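Carbohydrate binding module (Uncultured bacterium, PDB 2W3J) probably binds uronic acid sugars as a calcium-containing family 35 carbohydrate binding module with a beta-sandwich fold. Local coordinates at residues T52-I57 with T94-I99. Numbering follows the deposited sequence.
Sequences TYTAQI and TVNVDI
The side-chain amides of Q56 and N96 lie side by side in nearly one plane, their planes 3° apart; T94 packs its CB and CG2 against the end of Q56. The other flat groups are the Y53 ring, whose edge has the carbonyl O of I99 near its plane while its hydroxyl is hydrogen-bonded to the backbone O of S49, and the D98 carboxylate. T54 OG1 donates to D98 OD1 (3.0 Å) on the syn side, 29° out of the carboxylate plane. With CG opposite the carbonyl carbon (chi1 -71°), the D98 carboxylate is brought near that hydroxyl. D98 CB separately touches T52 CG2 at 3.7 Å. Six backbone hydrogen bonds, two each for the pairs Y53–I99, A55–V97 and I57–V95, define the antiparallel register; that from I99 N to Y53 O is 2.8 Å long and nearly straight. On the face bearing these three pairs, A55 CB meets V97 CG1 at 4.1 Å and I99 CD1 at 4.2 Å, while I57 CB lies 4.0 Å from V95 CG1. L81 and F83 pack on I57 and V95, so this face turns into the sandwich core. Without the long side chain of Q56, as with an alanine here, T94 is likely to lose the packing on its CB and the N96 amide would probably be freer to turn. Strand 93-101 is outermost in its sheet within the chain. The strand pair is chemically two-sided: A55, I57, V97 and I99 face the core, whereas T54, Q56, N96 and D98 form a polar outer face, where a hydroxyl–carboxylate bond ties T54 to D98.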
ATOM      1  N   THR A  52      -2.427 -10.600 -14.473  1.00 27.87           N
ATOM      2  CA  THR A  52      -1.495 -10.153 -13.440  1.00 27.25           C
ATOM      3  C   THR A  52      -1.007  -8.759 -13.775  1.00 26.59           C
ATOM      4  O   THR A  52      -0.655  -8.476 -14.939  1.00 25.84           O
ATOM      5  CB  THR A  52      -0.312 -11.118 -13.303  1.00 27.67           C
ATOM      6  OG1 THR A  52      -0.811 -12.374 -12.840  1.00 29.56           O
ATOM      7  CG2 THR A  52       0.727 -10.598 -12.313  1.00 27.65           C
ATOM      8  N   TYR A  53      -0.985  -7.890 -12.752  1.00 24.97           N
ATOM      9  CA  TYR A  53      -0.492  -6.518 -12.887  1.00 23.92           C
ATOM     10  C   TYR A  53       0.636  -6.276 -11.906  1.00 23.82           C
ATOM     11  O   TYR A  53       0.684  -6.921 -10.853  1.00 23.44           O
ATOM     12  CB  TYR A  53      -1.626  -5.537 -12.586  1.00 24.27           C
ATOM     13  CG  TYR A  53      -2.788  -5.611 -13.566  1.00 25.02           C
ATOM     14  CD1 TYR A  53      -2.856  -4.745 -14.660  1.00 27.23           C
ATOM     15  CD2 TYR A  53      -3.816  -6.545 -13.399  1.00 25.46           C
ATOM     16  CE1 TYR A  53      -3.935  -4.804 -15.555  1.00 26.70           C
ATOM     17  CE2 TYR A  53      -4.899  -6.608 -14.292  1.00 25.93           C
ATOM     18  CZ  TYR A  53      -4.939  -5.733 -15.362  1.00 27.29           C
ATOM     19  OH  TYR A  53      -5.999  -5.790 -16.246  1.00 29.65           O
ATOM     20  N   THR A  54       1.556  -5.372 -12.239  1.00 22.97           N
ATOM     21  CA  THR A  54       2.606  -4.975 -11.291  1.00 23.16           C
ATOM     22  C   THR A  54       2.133  -3.763 -10.488  1.00 22.12           C
ATOM     23  O   THR A  54       1.727  -2.755 -11.080  1.00 22.35           O
ATOM     24  CB  THR A  54       3.889  -4.577 -12.009  1.00 23.69           C
ATOM     25  OG1 THR A  54       4.294  -5.664 -12.847  1.00 28.68           O
ATOM     26  CG2 THR A  54       4.976  -4.290 -11.001  1.00 23.63           C
ATOM     27  N   ALA A  55       2.173  -3.880  -9.154  1.00 19.88           N
ATOM     28  CA  ALA A  55       1.890  -2.752  -8.251  1.00 19.32           C
ATOM     29  C   ALA A  55       3.221  -2.300  -7.669  1.00 18.58           C
ATOM     30  O   ALA A  55       4.153  -3.091  -7.495  1.00 18.55           O
ATOM     31  CB  ALA A  55       0.951  -3.162  -7.129  1.00 18.03           C
ATOM     32  N   GLN A  56       3.347  -1.006  -7.426  1.00 17.52           N
ATOM     33  CA  GLN A  56       4.516  -0.522  -6.734  1.00 16.47           C
ATOM     34  C   GLN A  56       4.089   0.273  -5.504  1.00 16.00           C
ATOM     35  O   GLN A  56       3.304   1.208  -5.605  1.00 16.04           O
ATOM     36  CB  GLN A  56       5.336   0.385  -7.656  1.00 17.76           C
ATOM     37  CG  GLN A  56       6.593   0.928  -6.951  1.00 19.18           C
ATOM     38  CD  GLN A  56       7.503   1.644  -7.900  1.00 22.41           C
ATOM     39  OE1 GLN A  56       8.357   1.026  -8.566  1.00 27.56           O
ATOM     40  NE2 GLN A  56       7.334   2.944  -7.988  1.00 19.94           N
ATOM     41  N   ILE A  57       4.629  -0.095  -4.349  1.00 14.19           N
ATOM     42  CA  ILE A  57       4.294   0.593  -3.096  1.00 13.97           C
ATOM     43  C   ILE A  57       5.439   1.480  -2.720  1.00 13.93           C
ATOM     44  O   ILE A  57       6.588   1.036  -2.687  1.00 14.21           O
ATOM     45  CB  ILE A  57       4.044  -0.442  -1.966  1.00 13.87           C
ATOM     46  CG1 ILE A  57       2.870  -1.344  -2.373  1.00 15.45           C
ATOM     47  CG2 ILE A  57       3.707   0.293  -0.627  1.00 14.46           C
ATOM     48  CD1 ILE A  57       2.671  -2.611  -1.450  1.00 17.31           C
ATOM     49  N   THR A  94      10.829   2.043  -2.705  1.00 16.16           N
ATOM     50  CA  THR A  94       9.729   1.456  -3.461  1.00 16.66           C
ATOM     51  C   THR A  94       9.907  -0.060  -3.484  1.00 17.63           C
ATOM     52  O   THR A  94      11.033  -0.556  -3.390  1.00 17.89           O
ATOM     53  CB  THR A  94       9.670   1.984  -4.904  1.00 18.27           C
ATOM     54  OG1 THR A  94      10.946   1.811  -5.536  1.00 22.81           O
ATOM     55  CG2 THR A  94       9.299   3.470  -4.927  1.00 16.74           C
ATOM     56  N   VAL A  95       8.795  -0.787  -3.541  1.00 17.21           N
ATOM     57  CA  VAL A  95       8.865  -2.231  -3.712  1.00 17.88           C
ATOM     58  C   VAL A  95       7.807  -2.606  -4.729  1.00 17.85           C
ATOM     59  O   VAL A  95       6.696  -2.083  -4.692  1.00 16.99           O
ATOM     60  CB  VAL A  95       8.670  -2.998  -2.385  1.00 17.92           C
ATOM     61  CG1 VAL A  95       7.358  -2.637  -1.672  1.00 18.47           C
ATOM     62  CG2 VAL A  95       8.766  -4.541  -2.618  1.00 20.07           C
ATOM     63  N   ASN A  96       8.158  -3.500  -5.644  1.00 18.81           N
ATOM     64  CA  ASN A  96       7.203  -3.957  -6.659  1.00 19.72           C
ATOM     65  C   ASN A  96       6.611  -5.298  -6.253  1.00 19.88           C
ATOM     66  O   ASN A  96       7.277  -6.111  -5.610  1.00 20.18           O
ATOM     67  CB  ASN A  96       7.893  -4.107  -8.023  1.00 20.86           C
ATOM     68  CG  ASN A  96       8.220  -2.782  -8.663  1.00 26.23           C
ATOM     69  OD1 ASN A  96       7.601  -1.754  -8.364  1.00 27.93           O
ATOM     70  ND2 ASN A  96       9.194  -2.789  -9.554  1.00 30.27           N
ATOM     71  N   VAL A  97       5.351  -5.524  -6.596  1.00 19.91           N
ATOM     72  CA  VAL A  97       4.736  -6.815  -6.327  1.00 20.75           C
ATOM     73  C   VAL A  97       3.729  -7.092  -7.442  1.00 21.35           C
ATOM     74  O   VAL A  97       2.958  -6.203  -7.842  1.00 20.85           O
ATOM     75  CB  VAL A  97       4.084  -6.853  -4.928  1.00 20.50           C
ATOM     76  CG1 VAL A  97       2.990  -5.800  -4.798  1.00 21.18           C
ATOM     77  CG2 VAL A  97       3.529  -8.232  -4.592  1.00 21.58           C
ATOM     78  N   ASP A  98       3.750  -8.317  -7.965  1.00 22.52           N
ATOM     79  CA  ASP A  98       2.765  -8.716  -8.963  1.00 24.23           C
ATOM     80  C   ASP A  98       1.485  -9.198  -8.304  1.00 23.81           C
ATOM     81  O   ASP A  98       1.509 -10.017  -7.362  1.00 24.75           O
ATOM     82  CB  ASP A  98       3.342  -9.780  -9.890  1.00 25.11           C
ATOM     83  CG  ASP A  98       4.413  -9.209 -10.828  1.00 30.80           C
ATOM     84  OD1 ASP A  98       4.483  -7.967 -10.984  1.00 33.43           O
ATOM     85  OD2 ASP A  98       5.201 -10.001 -11.398  1.00 37.08           O
ATOM     86  N   ILE A  99       0.360  -8.701  -8.781  1.00 22.92           N
ATOM     87  CA  ILE A  99      -0.908  -9.066  -8.188  1.00 22.69           C
ATOM     88  C   ILE A  99      -1.941  -9.508  -9.244  1.00 23.17           C
ATOM     89  O   ILE A  99      -2.082  -8.866 -10.300  1.00 23.84           O
ATOM     90  CB  ILE A  99      -1.477  -7.912  -7.333  1.00 22.30           C
ATOM     91  CG1 ILE A  99      -1.679  -6.645  -8.173  1.00 22.79           C
ATOM     92  CG2 ILE A  99      -0.531  -7.580  -6.176  1.00 22.54           C
ATOM     93  CD1 ILE A  99      -2.479  -5.536  -7.427  1.00 21.65           C
TER